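Cyclic UMP-AMP synthase (Rhodothermus marinus SG0.5JP17-172, PDB 6E0K) makes the cyclic dinucleotide 3',3'-cUAMP from UTP and ATP with magnesium, as the second messenger of an antiviral CBASS defence system. Local coordinates at residues T53-D58 against F193-T198; P188-F193 against F214-L219; D208-Y213 against R273-Y278. All blocks are in the same frame, centred on the assembly; numbering follows the deposited sequence.

Contact 1 (T53-D58 against F193-T198); sequences TNIRGD and FKNART
Ile55 meets Asn195 with the two side chains running past each other in opposite directions. The CD1 end of Ile55 lies 3.5 Å from Asn195 OD1, while its CG2 branch faces Asn195 ND2 and, at 3.8 Å, Lys194 CB. Beyond the amide, Ile55 CD1 reaches the edge of the Arg197 guanidinium near its plane, and Thr198 OG1. The amide of Asn195 is bonded at both ends: ND2 donates to Trp11 O and to a water, OD1 accepts from a second water, and both waters donate to Ile55 O. The contact ties the loop after helix 47-50 of the nucleotidyltransferase domain to helix 186-202, beside the ATP site to which Lys194 belongs. With its chain extended beyond CG (chi2 180°, chi3 172°), Lys194 crosses Thr53 at about a right angle and brings NZ to 3.0 Å from Thr53 O. In this hydrogen bond NZ stands above the carbonyl plane, 56° out of it; a weak second one runs from Lys194 NZ to Thr53 OG1 at 3.4 Å. Thr53 OG1 also hydrogen-bonds Glu216 OE2, and that carboxylate forms a long, weak ion pair with Lys194.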
loop_
_atom_site.group_PDB
_atom_site.type_symbol
_atom_site.label_atom_id
_atom_site.label_comp_id
_atom_site.label_asym_id
_atom_site.label_seq_id
_atom_site.Cartn_x
_atom_site.Cartn_y
_atom_site.Cartn_z
ATOM N N THR A 53 2.210 8.452 -3.853
ATOM C CA THR A 53 2.147 7.840 -5.172
ATOM C C THR A 53 0.761 7.926 -5.786
ATOM O O THR A 53 0.506 7.269 -6.800
ATOM C CB THR A 53 2.592 6.377 -5.105
ATOM O OG1 THR A 53 1.760 5.676 -4.176
ATOM C CG2 THR A 53 4.030 6.283 -4.635
ATOM N N ASN A 54 -0.127 8.754 -5.232
ATOM C CA ASN A 54 -1.452 8.919 -5.819
ATOM C C ASN A 54 -1.372 9.684 -7.143
ATOM O O ASN A 54 -0.711 10.725 -7.238
ATOM C CB ASN A 54 -2.382 9.650 -4.841
ATOM C CG ASN A 54 -1.837 11.004 -4.421
ATOM O OD1 ASN A 54 -0.779 11.089 -3.785
ATOM N ND2 ASN A 54 -2.561 12.064 -4.759
ATOM N N ILE A 55 -2.017 9.143 -8.180
ATOM C CA ILE A 55 -2.046 9.824 -9.475
ATOM C C ILE A 55 -3.318 10.632 -9.674
ATOM O O ILE A 55 -3.408 11.401 -10.647
ATOM C CB ILE A 55 -1.842 8.832 -10.645
ATOM C CG1 ILE A 55 -2.918 7.744 -10.640
ATOM C CG2 ILE A 55 -0.433 8.230 -10.587
ATOM C CD1 ILE A 55 -2.896 6.849 -11.877
ATOM N N ARG A 56 -4.294 10.506 -8.777
ATOM C CA ARG A 56 -5.476 11.359 -8.769
ATOM C C ARG A 56 -5.621 11.996 -7.395
ATOM O O ARG A 56 -4.956 11.608 -6.426
ATOM C CB ARG A 56 -6.753 10.578 -9.116
ATOM C CG ARG A 56 -6.668 9.791 -10.428
ATOM C CD ARG A 56 -8.015 9.220 -10.806
ATOM N NE ARG A 56 -9.021 10.276 -10.868
ATOM C CZ ARG A 56 -9.287 11.002 -11.948
ATOM N NH1 ARG A 56 -8.627 10.791 -13.082
ATOM N NH2 ARG A 56 -10.221 11.942 -11.896
ATOM N N GLY A 57 -6.521 12.975 -7.317
ATOM C CA GLY A 57 -6.866 13.584 -6.050
ATOM C C GLY A 57 -8.226 13.201 -5.530
ATOM O O GLY A 57 -8.660 13.768 -4.511
ATOM N N ASP A 58 -8.932 12.274 -6.175
ATOM C CA ASP A 58 -10.312 11.959 -5.827
ATOM C C ASP A 58 -10.523 10.480 -5.535
ATOM O O ASP A 58 -11.675 10.027 -5.480
ATOM C CB ASP A 58 -11.267 12.431 -6.935
ATOM C CG ASP A 58 -11.019 11.748 -8.275
ATOM O OD1 ASP A 58 -10.124 10.881 -8.375
ATOM O OD2 ASP A 58 -11.732 12.094 -9.252
ATOM N N PHE A 193 4.966 5.312 -13.947
ATOM C CA PHE A 193 4.549 3.993 -14.409
ATOM C C PHE A 193 3.071 3.732 -14.128
ATOM O O PHE A 193 2.394 3.097 -14.943
ATOM C CB PHE A 193 5.431 2.913 -13.785
ATOM C CG PHE A 193 6.762 2.776 -14.459
ATOM C CD1 PHE A 193 6.844 2.390 -15.793
ATOM C CD2 PHE A 193 7.939 3.015 -13.761
ATOM C CE1 PHE A 193 8.076 2.263 -16.424
ATOM C CE2 PHE A 193 9.180 2.866 -14.381
ATOM C CZ PHE A 193 9.242 2.501 -15.728
ATOM N N LYS A 194 2.548 4.207 -12.993
ATOM C CA LYS A 194 1.110 4.095 -12.755
ATOM C C LYS A 194 0.306 4.792 -13.843
ATOM O O LYS A 194 -0.700 4.259 -14.324
ATOM C CB LYS A 194 0.745 4.678 -11.382
ATOM C CG LYS A 194 1.061 3.775 -10.227
ATOM C CD LYS A 194 0.653 4.494 -8.947
ATOM C CE LYS A 194 0.734 3.638 -7.729
ATOM N NZ LYS A 194 -0.081 4.350 -6.683
ATOM N N ASN A 195 0.690 6.018 -14.196
ATOM C CA ASN A 195 -0.040 6.721 -15.248
ATOM C C ASN A 195 0.165 6.080 -16.620
ATOM O O ASN A 195 -0.762 6.082 -17.444
ATOM C CB ASN A 195 0.363 8.191 -15.270
ATOM C CG ASN A 195 -0.582 9.072 -14.461
ATOM O OD1 ASN A 195 -1.812 8.931 -14.520
ATOM N ND2 ASN A 195 -0.008 9.981 -13.689
ATOM N N ALA A 196 1.354 5.539 -16.888
ATOM C CA ALA A 196 1.552 4.802 -18.137
ATOM C C ALA A 196 0.618 3.599 -18.206
ATOM O O ALA A 196 -0.044 3.367 -19.223
ATOM C CB ALA A 196 3.012 4.371 -18.257
ATOM N N ARG A 197 0.548 2.835 -17.113
ATOM C CA ARG A 197 -0.382 1.715 -17.004
ATOM C C ARG A 197 -1.824 2.155 -17.245
ATOM O O ARG A 197 -2.548 1.546 -18.042
ATOM C CB ARG A 197 -0.232 1.084 -15.611
ATOM C CG ARG A 197 -1.290 0.061 -15.221
ATOM C CD ARG A 197 -1.461 0.066 -13.702
ATOM N NE ARG A 197 -1.959 1.359 -13.276
ATOM C CZ ARG A 197 -2.108 1.771 -12.018
ATOM N NH1 ARG A 197 -1.801 1.002 -10.964
ATOM N NH2 ARG A 197 -2.586 2.986 -11.813
ATOM N N THR A 198 -2.264 3.206 -16.549
ATOM C CA THR A 198 -3.652 3.647 -16.647
ATOM C C THR A 198 -3.970 4.194 -18.036
ATOM O O THR A 198 -5.072 3.980 -18.551
ATOM C CB THR A 198 -3.924 4.673 -15.548
ATOM O OG1 THR A 198 -3.822 4.001 -14.287
ATOM C CG2 THR A 198 -5.307 5.296 -15.685
HETATM O O HOH W 1 -1.142 12.188 -12.053
HETATM O O HOH W 2 -4.004 10.184 -13.380
#

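Contact 2 (P188-F193 against F214-L219); sequences PTIRMF and FLECLL
Helices 186-202 and 212-220 cross steeply here, the axes of the short segments 10.3 Å apart at closest approach and 130° between their N-to-C directions, nearer antiparallel than parallel. Leu219 carries much of the packing, because CD1 touches both Ile190 and Phe193, and CD2 adds a second contact to the Phe193 ring. CD1 of Leu219 lies 3.8 Å from CG1 of Ile190, the two side chains running past each other in opposite directions, and the same methyl comes obliquely to the Phe193 ring, 3.9 Å from its CD2 atom. The other methyl, CD2 of Leu219, lies by the Phe193 CD2-CE2 bond.

Phe193 also touches Leu215, but with its stem: Phe193 CB is 4.1 Å from Leu215 CD2. The CG of Leu215 stands opposite its backbone N (chi1 178°), which carries CD2 across to the neighbouring helix. On one face of the Phe193 ring, toward the rim, lies Met192 CE from its own helix, 3.5 Å above the plane. Phe275 and Met279 of helix 269-285 also touch Phe193, so a third helix joins the cluster.

Ile190 and Glu216, the nearest pair by CA atoms at 6.4 Å, cross their side chains at about a right angle, and only the aliphatic part of the acid is used: Ile190 CG2 is 3.8 Å from Glu216 CG. From there the extended chain of Glu216 (chi2 -167°) takes the carboxylate past the isoleucine. No hydrogen bond joins the two segments; all five touching residues are buried, and the interface is hydrocarbon throughout. The carboxylate of Glu216 is instead bonded outside the two segments, by His171 NE2 at OE1 besides Thr53, and the distant ammonium of Lys194 may modestly favour the ionised acid.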
loop_
_atom_site.group_PDB
_atom_site.type_symbol
_atom_site.label_atom_id
_atom_site.label_comp_id
_atom_site.label_asym_id
_atom_site.label_seq_id
_atom_site.Cartn_x
_atom_site.Cartn_y
_atom_site.Cartn_z
ATOM N N PRO A 188 8.214 9.930 -7.987
ATOM C CA PRO A 188 7.771 10.338 -9.332
ATOM C C PRO A 188 7.835 9.209 -10.337
ATOM O O PRO A 188 6.995 9.148 -11.243
ATOM C CB PRO A 188 8.736 11.477 -9.704
ATOM C CG PRO A 188 9.189 12.033 -8.368
ATOM C CD PRO A 188 9.250 10.834 -7.448
ATOM N N THR A 189 8.812 8.310 -10.204
ATOM C CA THR A 189 8.913 7.203 -11.148
ATOM C C THR A 189 7.758 6.228 -10.966
ATOM O O THR A 189 7.185 5.748 -11.952
ATOM C CB THR A 189 10.267 6.501 -10.987
ATOM O OG1 THR A 189 11.309 7.427 -11.338
ATOM C CG2 THR A 189 10.363 5.296 -11.926
ATOM N N ILE A 190 7.392 5.925 -9.716
ATOM C CA ILE A 190 6.211 5.102 -9.474
ATOM C C ILE A 190 4.994 5.720 -10.141
ATOM O O ILE A 190 4.214 5.036 -10.814
ATOM C CB ILE A 190 5.970 4.927 -7.968
ATOM C CG1 ILE A 190 7.057 4.048 -7.343
ATOM C CG2 ILE A 190 4.595 4.315 -7.726
ATOM C CD1 ILE A 190 6.949 4.038 -5.812
ATOM N N ARG A 191 4.817 7.029 -9.965
ATOM C CA ARG A 191 3.634 7.671 -10.527
ATOM C C ARG A 191 3.663 7.643 -12.046
ATOM O O ARG A 191 2.627 7.424 -12.681
ATOM C CB ARG A 191 3.512 9.107 -10.007
ATOM C CG ARG A 191 3.338 9.131 -8.479
ATOM C CD ARG A 191 2.967 10.518 -7.956
ATOM N NE ARG A 191 3.925 11.534 -8.384
ATOM C CZ ARG A 191 4.865 12.077 -7.609
ATOM N NH1 ARG A 191 4.978 11.744 -6.328
ATOM N NH2 ARG A 191 5.691 12.989 -8.132
ATOM N N MET A 192 4.842 7.859 -12.637
ATOM C CA MET A 192 4.996 7.750 -14.087
ATOM C C MET A 192 4.521 6.393 -14.589
ATOM O O MET A 192 3.733 6.310 -15.536
ATOM C CB MET A 192 6.453 7.974 -14.472
ATOM C CG MET A 192 6.697 7.816 -15.979
ATOM S SD MET A 192 8.450 7.767 -16.387
ATOM C CE MET A 192 8.939 6.181 -15.696
ATOM N N PHE A 193 4.966 5.312 -13.947
ATOM C CA PHE A 193 4.549 3.993 -14.409
ATOM C C PHE A 193 3.071 3.732 -14.128
ATOM O O PHE A 193 2.394 3.097 -14.943
ATOM C CB PHE A 193 5.431 2.913 -13.785
ATOM C CG PHE A 193 6.762 2.776 -14.459
ATOM C CD1 PHE A 193 6.844 2.390 -15.793
ATOM C CD2 PHE A 193 7.939 3.015 -13.761
ATOM C CE1 PHE A 193 8.076 2.263 -16.424
ATOM C CE2 PHE A 193 9.180 2.866 -14.381
ATOM C CZ PHE A 193 9.242 2.501 -15.728
ATOM N N PHE A 214 1.302 -3.812 -5.915
ATOM C CA PHE A 214 2.282 -4.716 -6.516
ATOM C C PHE A 214 3.287 -3.956 -7.371
ATOM O O PHE A 214 4.476 -4.304 -7.415
ATOM C CB PHE A 214 1.576 -5.775 -7.363
ATOM C CG PHE A 214 0.754 -6.756 -6.576
ATOM C CD1 PHE A 214 1.075 -7.071 -5.267
ATOM C CD2 PHE A 214 -0.345 -7.367 -7.164
ATOM C CE1 PHE A 214 0.315 -7.985 -4.552
ATOM C CE2 PHE A 214 -1.115 -8.274 -6.460
ATOM C CZ PHE A 214 -0.781 -8.586 -5.151
ATOM N N LEU A 215 2.830 -2.903 -8.055
ATOM C CA LEU A 215 3.741 -2.126 -8.892
ATOM C C LEU A 215 4.757 -1.381 -8.036
ATOM O O LEU A 215 5.945 -1.340 -8.379
ATOM C CB LEU A 215 2.947 -1.157 -9.775
ATOM C CG LEU A 215 3.773 -0.243 -10.671
ATOM C CD1 LEU A 215 4.664 -1.054 -11.589
ATOM C CD2 LEU A 215 2.833 0.664 -11.459
ATOM N N GLU A 216 4.316 -0.805 -6.907
ATOM C CA GLU A 216 5.256 -0.165 -5.983
ATOM C C GLU A 216 6.287 -1.161 -5.485
ATOM O O GLU A 216 7.492 -0.874 -5.466
ATOM C CB GLU A 216 4.512 0.461 -4.795
ATOM C CG GLU A 216 3.703 1.680 -5.177
ATOM C CD GLU A 216 3.217 2.512 -3.987
ATOM O OE1 GLU A 216 3.705 2.365 -2.830
ATOM O OE2 GLU A 216 2.305 3.318 -4.227
ATOM N N CYS A 217 5.831 -2.349 -5.080
ATOM C CA CYS A 217 6.759 -3.365 -4.597
ATOM C C CYS A 217 7.732 -3.792 -5.689
ATOM O O CYS A 217 8.918 -4.007 -5.417
ATOM C CB CYS A 217 5.989 -4.580 -4.066
ATOM S SG CYS A 217 5.060 -4.264 -2.539
ATOM N N LEU A 218 7.251 -3.928 -6.929
ATOM C CA LEU A 218 8.134 -4.311 -8.024
ATOM C C LEU A 218 9.239 -3.280 -8.203
ATOM O O LEU A 218 10.426 -3.623 -8.284
ATOM C CB LEU A 218 7.324 -4.465 -9.315
ATOM C CG LEU A 218 8.111 -4.935 -10.540
ATOM C CD1 LEU A 218 8.408 -6.434 -10.419
ATOM C CD2 LEU A 218 7.347 -4.633 -11.830
ATOM N N LEU A 219 8.862 -2.000 -8.221
ATOM C CA LEU A 219 9.846 -0.940 -8.417
ATOM C C LEU A 219 10.773 -0.783 -7.219
ATOM O O LEU A 219 11.933 -0.368 -7.383
ATOM C CB LEU A 219 9.113 0.373 -8.708
ATOM C CG LEU A 219 8.350 0.326 -10.038
ATOM C CD1 LEU A 219 7.405 1.528 -10.177
ATOM C CD2 LEU A 219 9.295 0.247 -11.243
#

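Contact 3 (D208-Y213 against R273-Y278); sequences DLAPSY and RRFLRY
The turn leading into helix 212-220, with Pro211 at the N-cap position and the ATP-binding Ser212 directly after it, packs here against helix 269-285. Leu209 and Phe275 are nearest by CA atoms, at 5.8 Å. Leu209 CD1 sits over one face of the Tyr278 ring, 3.9 Å from its centroid and 26° off the ring normal, which makes a CH-pi contact displaced toward the CG and CD1 side of the ring. The two side chains meet at an oblique angle.

Next along the turn, Ala210 CB approaches the Phe275 ring obliquely, 3.7 Å from Phe275 CD1. Leu209 O lies 3.6 Å from Phe275 CB. The Phe275 ring also meets Phe193, Leu215 and Leu218 of the two neighbouring helices.

The polar side is built by Arg274. Its chain is extended as far as CD and then bends (chi3 69°), which brings NH2 to Asp208 OD1 at 2.9 Å in a salt bridge. Donation is moderately bent, and the carboxylate is met from above its plane, 68° out of it, with the two flat groups turned steeply against each other. Two waters lie in the guanidinium plane at its edge and complete the link: one accepts from Arg274 NH1 and donates to Asp208 OD1, the other accepts from Arg274 NE at 2.8 Å and donates to Leu209 O. Asp208 OD2 has a second cation in Lys271, so the acid is shared between two positive charges. Salt bridge, waters and CH-pi contact together hold on helix 269-285 the loop that enters helix 212-220 with proline at the N-cap position, just before the ATP-binding Ser212.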
loop_
_atom_site.group_PDB
_atom_site.type_symbol
_atom_site.label_atom_id
_atom_site.label_comp_id
_atom_site.label_asym_id
_atom_site.label_seq_id
_atom_site.Cartn_x
_atom_site.Cartn_y
_atom_site.Cartn_z
ATOM N N ASP A 208 -6.095 -5.422 -14.755
ATOM C CA ASP A 208 -5.124 -5.767 -13.726
ATOM C C ASP A 208 -3.691 -5.755 -14.252
ATOM O O ASP A 208 -2.852 -6.527 -13.783
ATOM C CB ASP A 208 -5.472 -7.121 -13.106
ATOM C CG ASP A 208 -5.478 -8.256 -14.118
ATOM O OD1 ASP A 208 -5.385 -7.998 -15.335
ATOM O OD2 ASP A 208 -5.584 -9.425 -13.684
ATOM N N LEU A 209 -3.397 -4.870 -15.205
ATOM C CA LEU A 209 -2.060 -4.813 -15.792
ATOM C C LEU A 209 -0.981 -4.581 -14.737
ATOM O O LEU A 209 0.091 -5.193 -14.793
ATOM C CB LEU A 209 -2.022 -3.715 -16.851
ATOM C CG LEU A 209 -0.687 -3.496 -17.561
ATOM C CD1 LEU A 209 -0.285 -4.743 -18.334
ATOM C CD2 LEU A 209 -0.843 -2.325 -18.487
ATOM N N ALA A 210 -1.239 -3.710 -13.766
ATOM C CA ALA A 210 -0.267 -3.565 -12.689
ATOM C C ALA A 210 -0.926 -2.939 -11.470
ATOM O O ALA A 210 -0.891 -1.715 -11.301
ATOM C CB ALA A 210 0.932 -2.727 -13.136
ATOM N N PRO A 211 -1.538 -3.748 -10.607
ATOM C CA PRO A 211 -2.168 -3.201 -9.401
ATOM C C PRO A 211 -1.172 -2.366 -8.610
ATOM O O PRO A 211 0.002 -2.723 -8.486
ATOM C CB PRO A 211 -2.603 -4.453 -8.632
ATOM C CG PRO A 211 -2.700 -5.534 -9.685
ATOM C CD PRO A 211 -1.620 -5.213 -10.672
ATOM N N SER A 212 -1.658 -1.245 -8.061
ATOM C CA SER A 212 -0.765 -0.206 -7.551
ATOM C C SER A 212 0.211 -0.739 -6.508
ATOM O O SER A 212 1.415 -0.466 -6.567
ATOM C CB SER A 212 -1.581 0.939 -6.956
ATOM O OG SER A 212 -2.276 1.637 -7.981
ATOM N N TYR A 213 -0.287 -1.486 -5.532
ATOM C CA TYR A 213 0.604 -1.955 -4.480
ATOM C C TYR A 213 1.687 -2.871 -5.043
ATOM O O TYR A 213 2.869 -2.732 -4.706
ATOM C CB TYR A 213 -0.212 -2.658 -3.396
ATOM C CG TYR A 213 0.622 -3.351 -2.348
ATOM C CD1 TYR A 213 1.224 -2.623 -1.329
ATOM C CD2 TYR A 213 0.794 -4.727 -2.371
ATOM C CE1 TYR A 213 1.970 -3.249 -0.349
ATOM C CE2 TYR A 213 1.555 -5.371 -1.395
ATOM C CZ TYR A 213 2.145 -4.614 -0.390
ATOM O OH TYR A 213 2.896 -5.232 0.593
ATOM N N ARG A 273 5.911 -9.957 -15.742
ATOM C CA ARG A 273 6.469 -9.988 -17.095
ATOM C C ARG A 273 5.504 -9.392 -18.110
ATOM O O ARG A 273 5.924 -8.758 -19.087
ATOM C CB ARG A 273 6.818 -11.424 -17.481
ATOM C CG ARG A 273 7.819 -12.062 -16.562
ATOM C CD ARG A 273 9.183 -11.519 -16.823
ATOM N NE ARG A 273 10.204 -12.289 -16.118
ATOM C CZ ARG A 273 11.388 -11.797 -15.782
ATOM N NH1 ARG A 273 11.683 -10.534 -16.085
ATOM N NH2 ARG A 273 12.261 -12.556 -15.134
ATOM N N ARG A 274 4.204 -9.611 -17.918
ATOM C CA ARG A 274 3.228 -9.003 -18.814
ATOM C C ARG A 274 3.295 -7.481 -18.739
ATOM O O ARG A 274 3.270 -6.790 -19.766
ATOM C CB ARG A 274 1.819 -9.498 -18.478
ATOM C CG ARG A 274 0.738 -8.886 -19.384
ATOM C CD ARG A 274 -0.653 -9.413 -19.074
ATOM N NE ARG A 274 -1.138 -8.942 -17.788
ATOM C CZ ARG A 274 -2.389 -9.062 -17.362
ATOM N NH1 ARG A 274 -3.314 -9.636 -18.131
ATOM N NH2 ARG A 274 -2.716 -8.591 -16.163
ATOM N N PHE A 275 3.363 -6.936 -17.523
ATOM C CA PHE A 275 3.504 -5.490 -17.382
ATOM C C PHE A 275 4.730 -4.989 -18.135
ATOM O O PHE A 275 4.669 -3.965 -18.823
ATOM C CB PHE A 275 3.569 -5.120 -15.895
ATOM C CG PHE A 275 4.129 -3.745 -15.626
ATOM C CD1 PHE A 275 3.369 -2.610 -15.867
ATOM C CD2 PHE A 275 5.415 -3.590 -15.135
ATOM C CE1 PHE A 275 3.876 -1.345 -15.625
ATOM C CE2 PHE A 275 5.930 -2.312 -14.882
ATOM C CZ PHE A 275 5.153 -1.189 -15.139
ATOM N N LEU A 276 5.846 -5.716 -18.046
ATOM C CA LEU A 276 7.052 -5.280 -18.743
ATOM C C LEU A 276 6.860 -5.308 -20.256
ATOM O O LEU A 276 7.337 -4.405 -20.957
ATOM C CB LEU A 276 8.243 -6.150 -18.350
ATOM C CG LEU A 276 8.584 -6.156 -16.857
ATOM C CD1 LEU A 276 9.732 -7.135 -16.624
ATOM C CD2 LEU A 276 8.944 -4.763 -16.333
ATOM N N ARG A 277 6.163 -6.328 -20.771
ATOM C CA ARG A 277 5.852 -6.372 -22.202
ATOM C C ARG A 277 5.008 -5.174 -22.625
ATOM O O ARG A 277 5.241 -4.588 -23.692
ATOM C CB ARG A 277 5.135 -7.679 -22.564
ATOM C CG ARG A 277 6.033 -8.892 -22.598
ATOM C CD ARG A 277 5.341 -10.093 -23.240
ATOM N NE ARG A 277 4.146 -10.543 -22.525
ATOM C CZ ARG A 277 4.151 -11.418 -21.525
ATOM N NH1 ARG A 277 5.295 -11.920 -21.072
ATOM N NH2 ARG A 277 3.003 -11.786 -20.969
ATOM N N TYR A 278 4.033 -4.778 -21.799
ATOM C CA TYR A 278 3.193 -3.649 -22.177
ATOM C C TYR A 278 3.981 -2.341 -22.134
ATOM O O TYR A 278 3.781 -1.461 -22.979
ATOM C CB TYR A 278 1.945 -3.581 -21.279
ATOM C CG TYR A 278 0.794 -4.457 -21.756
ATOM C CD1 TYR A 278 0.822 -5.836 -21.581
ATOM C CD2 TYR A 278 -0.316 -3.896 -22.377
ATOM C CE1 TYR A 278 -0.236 -6.634 -22.007
ATOM C CE2 TYR A 278 -1.367 -4.681 -22.810
ATOM C CZ TYR A 278 -1.323 -6.045 -22.629
ATOM O OH TYR A 278 -2.370 -6.847 -23.062
HETATM O O HOH W 3 -5.787 -10.204 -16.868
HETATM O O HOH W 4 0.145 -7.723 -15.675
#

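Contact 2 is the buried core of the set; contacts 1 and 3 are only partly buried and carry the polar links. Helix 186-202 serves contacts 1 and 2, which share Phe193, and helix 212-220 or its leading turn serves contacts 2 and 3. Their chemistry follows place: contact 2 is apolar between its segments, contact 1 relies on a lysine bond and bridging waters, and contact 3 sets aliphatic-on-aromatic packing beside a salt bridge. Arg197 of contact 1 reaches contact 3 directly, its NH1 hydrogen-bonded to Ala210 O and Ser212 OG. Lys194 and Ser212 place contacts 1 and 3 at the ATP site.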